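Local structure of putative hydrolase (3LLC) at residues Ser138-Ile143 with Cys207-Leu212; Met58-Ala63 with Arg257-Ile262; Leu123-Lys128 with Gly201-Gly206; Ser113-Trp118 with Pro147-Asp152; Ala26-Ala31 with Ala69-Tyr74. The protein probably acts as an alpha/beta-hydrolase that cleaves thioesters and esters, such as palmitoyl groups on protein cysteines and acyl-glucuronides. All blocks are in the same frame, centred on the assembly; numbering follows the deposited sequence.

Contact 1. Residues Ser138-Ile143 with Cys207-Leu212; sequences SGMVLI and CPVHIL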
# COMPACT_ATOMS: atom_id res chain seq x y z
N SER A 138 7.25 -0.05 13.67
CA SER A 138 8.66 0.27 13.92
C SER A 138 9.39 0.86 12.72
O SER A 138 10.50 1.37 12.89
CB SER A 138 9.41 -0.95 14.45
OG SER A 138 9.28 -2.05 13.59
N GLY A 139 8.78 0.80 11.54
CA GLY A 139 9.36 1.39 10.32
C GLY A 139 8.45 1.22 9.12
O GLY A 139 7.51 0.41 9.15
N MSE A 140 8.74 1.97 8.06
CA MSE A 140 7.92 1.94 6.84
C MSE A 140 8.84 2.07 5.64
O MSE A 140 9.73 2.94 5.60
CB MSE A 140 6.84 3.05 6.83
CG MSE A 140 5.80 3.01 7.99
SE MSE A 140 4.72 4.67 8.03
CE MSE A 140 5.18 5.19 6.19
N VAL A 141 8.65 1.18 4.65
CA VAL A 141 9.42 1.21 3.40
C VAL A 141 8.34 1.44 2.31
O VAL A 141 7.37 0.67 2.22
CB VAL A 141 10.20 -0.07 3.17
CG1 VAL A 141 10.84 -0.05 1.75
CG2 VAL A 141 11.32 -0.29 4.27
N LEU A 142 8.46 2.53 1.56
CA LEU A 142 7.43 2.94 0.58
C LEU A 142 8.06 2.91 -0.83
O LEU A 142 9.12 3.49 -1.02
CB LEU A 142 6.90 4.32 0.91
CG LEU A 142 6.33 4.53 2.33
CD1 LEU A 142 5.89 5.99 2.53
CD2 LEU A 142 5.18 3.55 2.51
N ILE A 143 7.44 2.20 -1.77
CA ILE A 143 7.98 1.97 -3.12
C ILE A 143 7.05 2.70 -4.10
O ILE A 143 5.89 2.34 -4.21
CB ILE A 143 8.03 0.47 -3.44
CG1 ILE A 143 8.89 -0.27 -2.38
CG2 ILE A 143 8.54 0.21 -4.89
CD1 ILE A 143 8.31 -1.48 -1.85
N CYS A 207 8.13 6.88 13.39
CA CYS A 207 9.09 5.82 13.07
C CYS A 207 9.92 6.21 11.84
O CYS A 207 9.51 7.10 11.09
CB CYS A 207 8.32 4.53 12.74
SG CYS A 207 7.26 4.61 11.27
N PRO A 208 11.02 5.49 11.59
CA PRO A 208 11.77 5.76 10.32
C PRO A 208 10.97 5.44 9.07
O PRO A 208 10.18 4.49 9.06
CB PRO A 208 13.02 4.89 10.43
CG PRO A 208 13.07 4.41 11.87
CD PRO A 208 11.69 4.48 12.43
N VAL A 209 11.20 6.24 8.02
CA VAL A 209 10.55 6.07 6.73
C VAL A 209 11.66 6.07 5.65
O VAL A 209 12.52 6.96 5.67
CB VAL A 209 9.55 7.21 6.44
CG1 VAL A 209 8.85 7.00 5.07
CG2 VAL A 209 8.44 7.30 7.53
N HIS A 210 11.64 5.09 4.74
CA HIS A 210 12.53 5.05 3.59
C HIS A 210 11.66 4.92 2.36
O HIS A 210 10.94 3.91 2.22
CB HIS A 210 13.46 3.85 3.67
CG HIS A 210 14.61 3.89 2.69
ND1 HIS A 210 15.76 3.15 2.88
CD2 HIS A 210 14.79 4.58 1.54
CE1 HIS A 210 16.59 3.36 1.87
NE2 HIS A 210 16.03 4.24 1.05
N ILE A 211 11.75 5.91 1.47
CA ILE A 211 11.04 5.90 0.16
C ILE A 211 12.05 5.55 -0.97
O ILE A 211 13.17 6.07 -0.99
CB ILE A 211 10.42 7.28 -0.15
CG1 ILE A 211 9.46 7.75 0.96
CG2 ILE A 211 9.68 7.28 -1.55
CD1 ILE A 211 9.33 9.31 1.07
N LEU A 212 11.63 4.64 -1.87
CA LEU A 212 12.39 4.26 -3.08
C LEU A 212 11.51 4.69 -4.27
O LEU A 212 10.31 4.36 -4.33
CB LEU A 212 12.62 2.75 -3.12
CG LEU A 212 13.58 2.15 -2.08
CD1 LEU A 212 13.24 0.70 -1.74
CD2 LEU A 212 15.02 2.20 -2.59
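M140 and L142 of residues 138-143 each grip the neighbouring strand with both of their backbone polar groups, and L212 closes the ladder at the far end. M140 N donates to P208 O at 3.1 Å, through a bent bond of 140°. M140 O receives H210 N at 3.0 Å. The bonds become straighter along the pair: L142 N meets H210 O at 2.9 Å, and L212 N meets L142 O at 2.9 Å. The strands run parallel, 13° apart, within the central sheet of the alpha/beta-hydrolase fold. Strands 107-113 and 237-242 continue the sheet beyond them. M140 is a selenomethionine with two modelled conformers. In one of them M140 CG sits beside the backbone N (chi1 -61°), 3.9 Å from C207 SG. M140 CE runs alongside V209 and comes 4.1 Å from V209 CG2. L142 meets V209 on the same face at a slant, with L142 CD1 4.0 Å from V209 CG1. L212 belongs to the other face, with V141, H210 and I143. L212 CD1 approaches V141 CG1 at 4.3 Å. The H210 ring turns away, and its NE2 bonds to T240 OG1. Helix 252-266 packs on this face through M258, A261 and M265.

Contact 2. Residues Met58-Ala63 with Arg257-Ile262; sequences MDDLAA and RMRNAI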
# COMPACT_ATOMS: atom_id res chain seq x y z
N MSE A 58 9.61 -9.82 -0.51
CA MSE A 58 9.44 -9.38 0.91
C MSE A 58 9.29 -10.62 1.79
O MSE A 58 10.00 -10.76 2.77
CB MSE A 58 8.20 -8.49 1.10
CG MSE A 58 8.09 -7.86 2.52
SE MSE A 58 6.34 -7.40 3.07
CE MSE A 58 5.71 -9.23 3.29
N ASP A 59 8.39 -11.52 1.44
CA ASP A 59 8.22 -12.79 2.16
C ASP A 59 9.52 -13.63 2.27
O ASP A 59 9.82 -14.17 3.35
CB ASP A 59 7.13 -13.63 1.53
CG ASP A 59 6.98 -15.00 2.21
OD1 ASP A 59 6.37 -15.07 3.30
OD2 ASP A 59 7.49 -16.00 1.66
N ASP A 60 10.27 -13.74 1.15
CA ASP A 60 11.51 -14.50 1.12
C ASP A 60 12.57 -13.89 2.07
O ASP A 60 13.23 -14.62 2.82
CB ASP A 60 12.08 -14.57 -0.30
CG ASP A 60 13.34 -15.38 -0.38
OD1 ASP A 60 13.25 -16.62 -0.38
OD2 ASP A 60 14.43 -14.78 -0.42
N LEU A 61 12.71 -12.57 2.03
CA LEU A 61 13.63 -11.87 2.94
C LEU A 61 13.26 -12.14 4.42
O LEU A 61 14.10 -12.53 5.24
CB LEU A 61 13.63 -10.39 2.68
CG LEU A 61 14.54 -9.63 3.66
CD1 LEU A 61 16.07 -9.92 3.41
CD2 LEU A 61 14.22 -8.18 3.61
N ALA A 62 11.98 -11.95 4.73
CA ALA A 62 11.46 -12.25 6.07
C ALA A 62 11.78 -13.67 6.54
O ALA A 62 12.31 -13.86 7.65
CB ALA A 62 9.94 -11.95 6.15
N ALA A 63 11.48 -14.66 5.69
CA ALA A 63 11.84 -16.05 5.97
C ALA A 63 13.32 -16.25 6.29
O ALA A 63 13.66 -17.00 7.20
CB ALA A 63 11.44 -16.95 4.80
N ARG A 257 17.88 -3.25 -3.64
CA ARG A 257 17.68 -2.02 -2.84
C ARG A 257 16.49 -2.13 -1.89
O ARG A 257 16.56 -1.69 -0.74
CB ARG A 257 17.50 -0.76 -3.73
CG ARG A 257 18.81 -0.10 -4.16
CD ARG A 257 18.54 1.18 -5.01
NE ARG A 257 18.07 0.81 -6.35
CZ ARG A 257 18.85 0.52 -7.38
NH1 ARG A 257 20.18 0.61 -7.30
NH2 ARG A 257 18.29 0.13 -8.54
N MSE A 258 15.39 -2.71 -2.36
CA MSE A 258 14.20 -2.85 -1.50
C MSE A 258 14.49 -3.82 -0.33
O MSE A 258 14.10 -3.55 0.81
CB MSE A 258 13.02 -3.41 -2.30
CG MSE A 258 11.74 -3.49 -1.49
SE MSE A 258 10.29 -4.44 -2.45
CE MSE A 258 10.94 -6.14 -2.29
N ARG A 259 15.12 -4.94 -0.61
CA ARG A 259 15.44 -5.93 0.45
C ARG A 259 16.41 -5.32 1.48
O ARG A 259 16.27 -5.51 2.70
CB ARG A 259 16.01 -7.21 -0.15
CG ARG A 259 14.95 -8.08 -0.83
CD ARG A 259 15.60 -9.27 -1.53
NE ARG A 259 16.29 -10.19 -0.63
CZ ARG A 259 15.89 -11.43 -0.32
NH1 ARG A 259 14.80 -11.95 -0.85
NH2 ARG A 259 16.61 -12.18 0.49
N ASN A 260 17.38 -4.54 1.01
CA ASN A 260 18.32 -3.88 1.92
C ASN A 260 17.60 -2.83 2.80
O ASN A 260 17.94 -2.68 3.98
CB ASN A 260 19.50 -3.28 1.15
CG ASN A 260 20.50 -4.34 0.68
OD1 ASN A 260 20.58 -5.44 1.22
ND2 ASN A 260 21.28 -3.99 -0.33
N ALA A 261 16.65 -2.11 2.22
CA ALA A 261 15.86 -1.09 2.96
C ALA A 261 15.03 -1.76 4.08
O ALA A 261 15.00 -1.27 5.22
CB ALA A 261 14.94 -0.28 2.01
N ILE A 262 14.39 -2.88 3.77
CA ILE A 262 13.60 -3.63 4.78
C ILE A 262 14.53 -4.23 5.86
O ILE A 262 14.22 -4.16 7.06
CB ILE A 262 12.74 -4.76 4.13
CG1 ILE A 262 11.76 -4.20 3.08
CG2 ILE A 262 12.04 -5.58 5.24
CD1 ILE A 262 11.18 -5.28 2.14
O HOH W 1 16.68 -15.20 0.77
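L61 reaches from helix 53-65 toward helix 252-266 and slides past both R259 and I262. L61 CB lies 3.9 Å above the R259 guanidinium plane, over its centre. CG stands opposite the backbone N (chi1 178°), which carries the two methyls outward to the other helix. L61 CD1 stays over the same flat group, 3.7 Å from R259 NH2. L61 CD2 goes deeper, to 3.5 Å from R259 O and 3.8 Å from I262 CG2. D60 holds the guanidinium at its edge. R259 NH1 donates to D60 OD2 at 2.9 Å in a nearly straight salt bridge, with OD2 close to the guanidinium plane and using its anti lone pair. The two flat groups are turned 42° apart. A water takes a bond from R259 NH2 and gives one to D60 OD2 at 2.6 Å. E57 is a second acidic partner of NH1. On the buried side, M58 CG meets I262 CD1 at 4.0 Å, the side chains crossing at about a right angle. The helix segments cross at -46°. Both helices rest on one side of the central sheet, M58 on strands 39-43 and 68-72, M258 on strand 136-143, as in the layered alpha/beta-hydrolase fold.

Contact 3. Residues Leu123-Lys128 with Gly201-Gly206; sequences LIQELK and GMIDTG. With EDO (1,2-ethanediol), chain C.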
# COMPACT_ATOMS: atom_id res chain seq x y z
N LEU A 123 -2.91 4.03 7.58
CA LEU A 123 -2.92 2.98 8.62
C LEU A 123 -2.19 3.45 9.85
O LEU A 123 -2.68 3.26 10.97
CB LEU A 123 -2.26 1.69 8.06
CG LEU A 123 -2.24 0.38 8.84
CD1 LEU A 123 -3.61 0.04 9.30
CD2 LEU A 123 -1.70 -0.74 7.92
N ILE A 124 -1.04 4.08 9.68
CA ILE A 124 -0.31 4.60 10.86
C ILE A 124 -1.11 5.66 11.62
O ILE A 124 -1.14 5.66 12.86
CB ILE A 124 1.17 5.04 10.50
CG1 ILE A 124 2.00 5.30 11.76
CG2 ILE A 124 1.24 6.31 9.63
CD1 ILE A 124 2.47 4.05 12.40
N GLN A 125 -1.83 6.51 10.88
CA GLN A 125 -2.74 7.49 11.48
C GLN A 125 -3.86 6.84 12.28
O GLN A 125 -4.16 7.28 13.40
CB GLN A 125 -3.35 8.48 10.43
CG GLN A 125 -2.30 9.35 9.75
CD GLN A 125 -2.87 10.28 8.67
OE1 GLN A 125 -3.89 9.96 8.02
NE2 GLN A 125 -2.27 11.46 8.53
N GLU A 126 -4.44 5.76 11.75
CA GLU A 126 -5.53 5.04 12.44
C GLU A 126 -5.01 4.36 13.72
O GLU A 126 -5.66 4.39 14.75
CB GLU A 126 -6.17 3.96 11.52
CG GLU A 126 -6.92 4.50 10.29
CD GLU A 126 -8.40 4.86 10.55
OE1 GLU A 126 -9.26 3.95 10.55
OE2 GLU A 126 -8.71 6.07 10.71
N LEU A 127 -3.83 3.74 13.63
CA LEU A 127 -3.24 3.11 14.84
C LEU A 127 -2.89 4.15 15.91
O LEU A 127 -3.20 3.97 17.10
CB LEU A 127 -2.01 2.28 14.46
CG LEU A 127 -2.29 1.07 13.57
CD1 LEU A 127 -0.97 0.43 13.06
CD2 LEU A 127 -3.14 0.03 14.27
N LYS A 128 -2.27 5.27 15.50
CA LYS A 128 -1.94 6.33 16.48
C LYS A 128 -3.19 6.96 17.12
O LYS A 128 -3.15 7.39 18.27
CB LYS A 128 -0.97 7.40 15.89
CG LYS A 128 0.47 6.81 15.67
CD LYS A 128 1.53 7.69 14.92
CE LYS A 128 2.13 8.81 15.79
NZ LYS A 128 2.77 8.31 17.05
N GLY A 201 -1.97 18.46 5.12
CA GLY A 201 -1.18 18.95 6.28
C GLY A 201 0.02 18.06 6.56
O GLY A 201 0.40 17.28 5.71
N MSE A 202 0.64 18.21 7.74
CA MSE A 202 1.83 17.42 8.11
C MSE A 202 1.44 16.05 8.65
O MSE A 202 0.42 15.90 9.33
CB MSE A 202 2.67 18.19 9.17
CG MSE A 202 3.11 19.57 8.72
SE MSE A 202 4.31 19.41 7.15
CE MSE A 202 5.71 18.28 7.99
N ILE A 203 2.19 15.01 8.28
CA ILE A 203 1.93 13.61 8.67
C ILE A 203 2.90 13.20 9.82
O ILE A 203 4.11 13.34 9.66
CB ILE A 203 2.16 12.68 7.49
CG1 ILE A 203 1.21 13.04 6.33
CG2 ILE A 203 2.02 11.19 7.90
CD1 ILE A 203 1.59 12.36 4.96
N ASP A 204 2.37 12.76 10.97
CA ASP A 204 3.13 12.29 12.14
C ASP A 204 3.30 10.76 12.07
O ASP A 204 2.33 10.03 12.32
CB ASP A 204 2.31 12.69 13.39
CG ASP A 204 2.95 12.27 14.73
OD1 ASP A 204 4.10 11.81 14.77
OD2 ASP A 204 2.25 12.44 15.76
N THR A 205 4.48 10.23 11.77
CA THR A 205 4.65 8.75 11.70
C THR A 205 5.13 8.07 12.99
O THR A 205 4.77 6.90 13.25
CB THR A 205 5.66 8.35 10.62
OG1 THR A 205 6.89 9.00 10.92
CG2 THR A 205 5.13 8.77 9.21
N GLY A 206 5.99 8.74 13.73
CA GLY A 206 6.66 8.18 14.91
C GLY A 206 7.68 7.06 14.65
O GLY A 206 8.05 6.36 15.57
C1 EDO C . -2.98 15.81 8.35
O1 EDO C . -3.36 16.59 7.21
C2 EDO C . -1.91 14.85 7.88
O2 EDO C . -2.55 13.86 7.11
O HOH W 2 -0.57 12.31 10.89
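The C-terminal end of helix 115-128 lies against the irregular chain of residues 201-206, with I124 CA and T205 CA 6.5 Å apart. No direct hydrogen bond joins the two segments. I124 sends its CB toward the loop, and I124 CG1 sits 3.5 Å from T205 O. K128 lies nearer the surface. Its chain bends at chi3 (77°) and chi4 (56°) and curls along the loop backbone. K128 CD comes 3.6 Å from D204 O. The D204 side chain, given in one of two conformers, crosses K128 at about a right angle. K128 NZ and D204 OD2 are 4.4 Å apart, too far for a salt bridge, though the charges may attract. Q125 extends beyond CG, and its amide nitrogen does the polar bridging. Q125 NE2 gives a bond to a water at 3.0 Å, and the same water accepts from D204 N. Q125 NE2 also bonds to O2 of a 1,2-ethanediol at 2.8 Å. That molecule probably came from the crystallisation liquor. R122 holds Q125 OE1. This is packing between a sheet-flanking helix of the alpha/beta-hydrolase fold, the one that starts at the probable nucleophile elbow, and the loop that leads into strand 209-214.

Contact 4. Residues Ser113-Trp118 with Pro147-Asp152; sequences SSMGGW and PDFTSD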
# COMPACT_ATOMS: atom_id res chain seq x y z
N SER A 113 3.52 -0.33 -1.60
CA SER A 113 3.84 -0.07 -3.01
C SER A 113 2.68 0.69 -3.68
O SER A 113 1.52 0.22 -3.66
CB SER A 113 4.05 -1.39 -3.74
OG SER A 113 4.29 -1.14 -5.13
N SER A 114 3.01 1.85 -4.24
CA SER A 114 2.08 2.69 -5.01
C SER A 114 0.83 3.07 -4.20
O SER A 114 0.95 3.74 -3.15
CB SER A 114 1.83 2.00 -6.37
OG SER A 114 1.27 2.92 -7.27
N MSE A 115 -0.37 2.63 -4.58
CA MSE A 115 -1.56 2.88 -3.72
C MSE A 115 -1.33 2.35 -2.29
O MSE A 115 -1.87 2.90 -1.33
CB MSE A 115 -2.83 2.26 -4.32
CG MSE A 115 -4.05 2.32 -3.42
SE MSE A 115 -5.63 1.49 -4.17
CE MSE A 115 -5.30 -0.35 -3.73
N GLY A 116 -0.58 1.26 -2.16
CA GLY A 116 -0.32 0.66 -0.86
C GLY A 116 0.46 1.59 0.08
O GLY A 116 0.36 1.48 1.30
N GLY A 117 1.25 2.50 -0.50
CA GLY A 117 1.93 3.58 0.25
C GLY A 117 0.97 4.59 0.85
O GLY A 117 1.17 5.06 1.98
N TRP A 118 -0.10 4.90 0.11
CA TRP A 118 -1.18 5.77 0.65
C TRP A 118 -1.86 5.06 1.81
O TRP A 118 -2.08 5.66 2.87
CB TRP A 118 -2.23 6.05 -0.47
CG TRP A 118 -3.30 7.10 -0.19
CD1 TRP A 118 -3.50 7.80 0.95
CD2 TRP A 118 -4.28 7.57 -1.13
NE1 TRP A 118 -4.58 8.67 0.79
CE2 TRP A 118 -5.07 8.54 -0.48
CE3 TRP A 118 -4.58 7.24 -2.46
CZ2 TRP A 118 -6.12 9.20 -1.12
CZ3 TRP A 118 -5.62 7.88 -3.09
CH2 TRP A 118 -6.39 8.86 -2.43
N PRO A 147 0.33 8.59 -2.48
CA PRO A 147 -0.66 9.30 -1.65
C PRO A 147 -1.46 10.30 -2.46
O PRO A 147 -0.92 10.98 -3.32
CB PRO A 147 0.22 10.03 -0.60
CG PRO A 147 1.57 10.20 -1.28
CD PRO A 147 1.71 8.89 -2.09
N ASP A 148 -2.76 10.44 -2.13
CA ASP A 148 -3.63 11.46 -2.69
C ASP A 148 -3.64 11.42 -4.23
O ASP A 148 -3.81 12.45 -4.86
CB ASP A 148 -3.24 12.86 -2.22
CG ASP A 148 -3.13 12.95 -0.67
OD1 ASP A 148 -3.64 11.99 -0.00
OD2 ASP A 148 -2.58 13.97 -0.17
N PHE A 149 -3.50 10.22 -4.81
CA PHE A 149 -3.41 10.15 -6.27
C PHE A 149 -4.67 10.64 -6.97
O PHE A 149 -4.60 11.21 -8.08
CB PHE A 149 -2.91 8.75 -6.78
CG PHE A 149 -3.94 7.64 -6.76
CD1 PHE A 149 -4.96 7.58 -7.68
CD2 PHE A 149 -3.80 6.58 -5.86
CE1 PHE A 149 -5.86 6.51 -7.66
CE2 PHE A 149 -4.71 5.52 -5.85
CZ PHE A 149 -5.71 5.48 -6.74
N THR A 150 -5.84 10.45 -6.36
CA THR A 150 -7.10 10.86 -7.00
C THR A 150 -7.17 12.38 -7.17
O THR A 150 -7.49 12.86 -8.25
CB THR A 150 -8.35 10.33 -6.23
OG1 THR A 150 -8.34 10.84 -4.89
CG2 THR A 150 -8.37 8.79 -6.21
N SER A 151 -6.81 13.15 -6.13
CA SER A 151 -6.89 14.58 -6.20
C SER A 151 -5.65 15.22 -6.86
O SER A 151 -5.77 16.29 -7.51
CB SER A 151 -7.10 15.20 -4.80
OG SER A 151 -6.05 14.85 -3.91
N ASP A 152 -4.50 14.61 -6.69
CA ASP A 152 -3.23 15.26 -7.08
C ASP A 152 -2.69 14.81 -8.44
O ASP A 152 -2.03 15.60 -9.08
CB ASP A 152 -2.14 15.04 -6.03
CG ASP A 152 -2.45 15.70 -4.68
OD1 ASP A 152 -3.61 16.11 -4.45
OD2 ASP A 152 -1.51 15.76 -3.85
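W118 is the main contact residue, and aromatic packing dominates. A chi1 of -171° points the indole away from its own backbone nitrogen and out over the chain at P147 and D148. P147 CA makes a CH-pi contact over the five-membered ring of W118, 4.1 Å from its centroid. The backbone N of D148 lies over the centre of the indole on that same face, with D148 N 3.4 Å from W118 CD2. F149 makes an offset edge-to-face pair. The six-membered edge of W118 points at the face of F149, with the centroids 5.3 Å apart and the planes at 77°. The closest atoms there are W118 CE3 and F149 CD2, at 3.6 Å. Apolar contact extends this packing: M115 CB lies 4.1 Å from F149 CE2. At the far edge of the indole, W118 CH2 meets T150 OG1 at 3.7 Å.

No hydrogen bond crosses the contact. Within residues 147-152, D152 OD1 takes a bond from S151 OG at 2.8 Å. Other partners lie outside both segments. W118 NE1 bonds to N196 O, while the D148 carboxylate receives V198 N and M199 N. D152 forms salt bridges with R197 through OD1 and K227 through OD2.

S114 has a positive phi (57°), in the tight turn between strand 107-113 and helix 115-128. Its OG bonds to H247 NE2. S114 OG and M115 N both hold O5 of a bound tetraethylene glycol. This is consistent with a nucleophile elbow of the GxSxG kind, with S114 as probable nucleophile and M115 N in a position suited to an oxyanion hole.

Contact 5. Residues Ala26-Ala31 with Ala69-Tyr74; sequences AALVRA and AIRFDY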
# COMPACT_ATOMS: atom_id res chain seq x y z
N ALA A 26 -8.62 -12.90 1.73
CA ALA A 26 -7.67 -14.00 1.71
C ALA A 26 -6.27 -13.47 2.14
O ALA A 26 -5.82 -12.39 1.69
CB ALA A 26 -7.60 -14.64 0.30
N ALA A 27 -5.60 -14.23 3.00
CA ALA A 27 -4.27 -13.86 3.53
C ALA A 27 -3.33 -15.08 3.61
O ALA A 27 -3.76 -16.22 3.79
CB ALA A 27 -4.39 -13.15 4.93
N LEU A 28 -2.04 -14.80 3.42
CA LEU A 28 -0.95 -15.76 3.52
C LEU A 28 0.02 -15.22 4.59
O LEU A 28 0.54 -14.10 4.43
CB LEU A 28 -0.23 -15.88 2.16
CG LEU A 28 -1.03 -16.53 1.01
CD1 LEU A 28 -0.32 -16.32 -0.34
CD2 LEU A 28 -1.32 -18.05 1.29
N VAL A 29 0.28 -16.00 5.63
CA VAL A 29 1.03 -15.54 6.81
C VAL A 29 2.13 -16.52 7.23
O VAL A 29 1.96 -17.76 7.20
CB VAL A 29 0.10 -15.32 8.02
CG1 VAL A 29 -0.30 -16.66 8.65
CG2 VAL A 29 0.79 -14.46 9.06
N ARG A 30 3.28 -15.95 7.59
CA ARG A 30 4.41 -16.69 8.10
C ARG A 30 4.70 -16.12 9.50
O ARG A 30 4.94 -14.93 9.64
CB ARG A 30 5.60 -16.45 7.16
CG ARG A 30 6.83 -17.21 7.46
CD ARG A 30 7.98 -16.76 6.57
NE ARG A 30 7.76 -17.04 5.15
CZ ARG A 30 8.09 -18.17 4.54
NH1 ARG A 30 8.59 -19.21 5.21
NH2 ARG A 30 7.87 -18.31 3.24
N ALA A 31 4.64 -16.96 10.53
CA ALA A 31 4.96 -16.51 11.90
C ALA A 31 6.45 -16.17 12.04
O ALA A 31 7.30 -16.81 11.43
CB ALA A 31 4.55 -17.59 12.94
N ALA A 69 5.87 -12.44 8.26
CA ALA A 69 5.40 -11.84 7.00
C ALA A 69 3.90 -12.03 6.82
O ALA A 69 3.38 -13.14 7.04
CB ALA A 69 6.16 -12.44 5.82
N ILE A 70 3.20 -10.95 6.46
CA ILE A 70 1.76 -10.98 6.15
C ILE A 70 1.54 -10.42 4.73
O ILE A 70 1.99 -9.33 4.42
CB ILE A 70 0.90 -10.19 7.14
CG1 ILE A 70 0.95 -10.81 8.53
CG2 ILE A 70 -0.58 -10.11 6.66
CD1 ILE A 70 0.38 -9.94 9.64
N ARG A 71 0.83 -11.18 3.89
CA ARG A 71 0.29 -10.64 2.63
C ARG A 71 -1.20 -10.91 2.59
O ARG A 71 -1.66 -11.90 3.20
CB ARG A 71 0.93 -11.33 1.43
CG ARG A 71 2.43 -11.06 1.28
CD ARG A 71 3.07 -11.98 0.21
NE ARG A 71 3.22 -13.36 0.64
CZ ARG A 71 3.07 -14.43 -0.12
NH1 ARG A 71 2.70 -14.34 -1.40
NH2 ARG A 71 3.25 -15.62 0.41
N PHE A 72 -1.96 -10.04 1.91
CA PHE A 72 -3.40 -10.25 1.71
C PHE A 72 -3.84 -9.59 0.39
O PHE A 72 -3.14 -8.73 -0.14
CB PHE A 72 -4.20 -9.68 2.88
CG PHE A 72 -4.15 -8.19 2.96
CD1 PHE A 72 -3.05 -7.54 3.51
CD2 PHE A 72 -5.19 -7.41 2.44
CE1 PHE A 72 -2.97 -6.17 3.54
CE2 PHE A 72 -5.13 -6.01 2.49
CZ PHE A 72 -4.00 -5.40 3.05
N ASP A 73 -4.97 -10.05 -0.14
CA ASP A 73 -5.57 -9.47 -1.37
C ASP A 73 -6.69 -8.50 -0.98
O ASP A 73 -7.60 -8.85 -0.22
CB ASP A 73 -6.12 -10.56 -2.30
CG ASP A 73 -5.02 -11.23 -3.19
OD1 ASP A 73 -4.08 -10.51 -3.61
OD2 ASP A 73 -5.15 -12.45 -3.47
N TYR A 74 -6.61 -7.29 -1.51
CA TYR A 74 -7.72 -6.33 -1.37
C TYR A 74 -9.03 -6.91 -1.92
O TYR A 74 -9.01 -7.79 -2.79
CB TYR A 74 -7.42 -5.04 -2.11
CG TYR A 74 -6.18 -4.27 -1.70
CD1 TYR A 74 -6.06 -3.70 -0.43
CD2 TYR A 74 -5.16 -4.01 -2.62
CE1 TYR A 74 -4.93 -2.96 -0.08
CE2 TYR A 74 -4.04 -3.25 -2.26
CZ TYR A 74 -3.94 -2.72 -0.99
OH TYR A 74 -2.83 -2.00 -0.65
O HOH W 3 3.74 -14.11 3.39
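With CG beside the backbone N in each (chi1 -68° and -66°), L28 and R71, paired across the strands on one face of the sheet, bring their side chains together obliquely. A bend at chi3 of R71 (-73°) then turns its guanidinium to put one face against the leucine. L28 CD1 lies over that face, 3.9 Å from R71 CZ. A water sits at the guanidinium edge, in its plane, and accepts from R71 NE at 2.9 Å. It also makes a weak bond to L28 O. R71 NH1 bonds to M50 O, a second polar hold on the group.

The backbones run antiparallel. L28 and R71 form a hydrogen-bonded pair: L28 N meets R71 O at 2.9 Å, and R71 N meets L28 O at 3.0 Å. R30 and A69 form the next such pair, with R30 N 2.9 Å from A69 O. At the other end, D73 N bonds to A26 O at 3.1 Å.

Two non-hydrogen-bonded pairs fill the opposite face. V29, in one of two conformers, lies alongside I70, with V29 CG2 3.7 Å from I70 CG1. A27 and F72 meet through their CB atoms. On the face of L28 and R71, A69 packs against helix 53-65, and R30 reaches D59 of that helix in a salt bridge. Strand 9-16 continues the sheet beyond strand 23-30, and strand 39-43 beyond strand 68-72. Here the sheet changes from antiparallel to parallel neighbours, as in the alpha/beta-hydrolase fold, where the second strand runs against the rest.

Contacts 1, 2, 4 and 5 are buried; contact 3 is partly exposed. Contacts 1 and 5 are strand pairs of one sheet, about 20 Å apart between centres. Contact 1 is parallel and largely apolar. Contact 5 is antiparallel, with arginine on one face, and lies in the opposite half of the sheet, one strand in from the edge like contact 1. Contact 2 bridges them: M258 and A261 pack on contact 1, and D59 pairs with R30 of contact 5. Its own outer side is ionic. Contacts 3 and 4 share helix 115-128. Contact 4, at its start, is aromatic and tied to contact 1 by a probable bond from S114 N to I143 O. Contact 3, at its end, is joined through water.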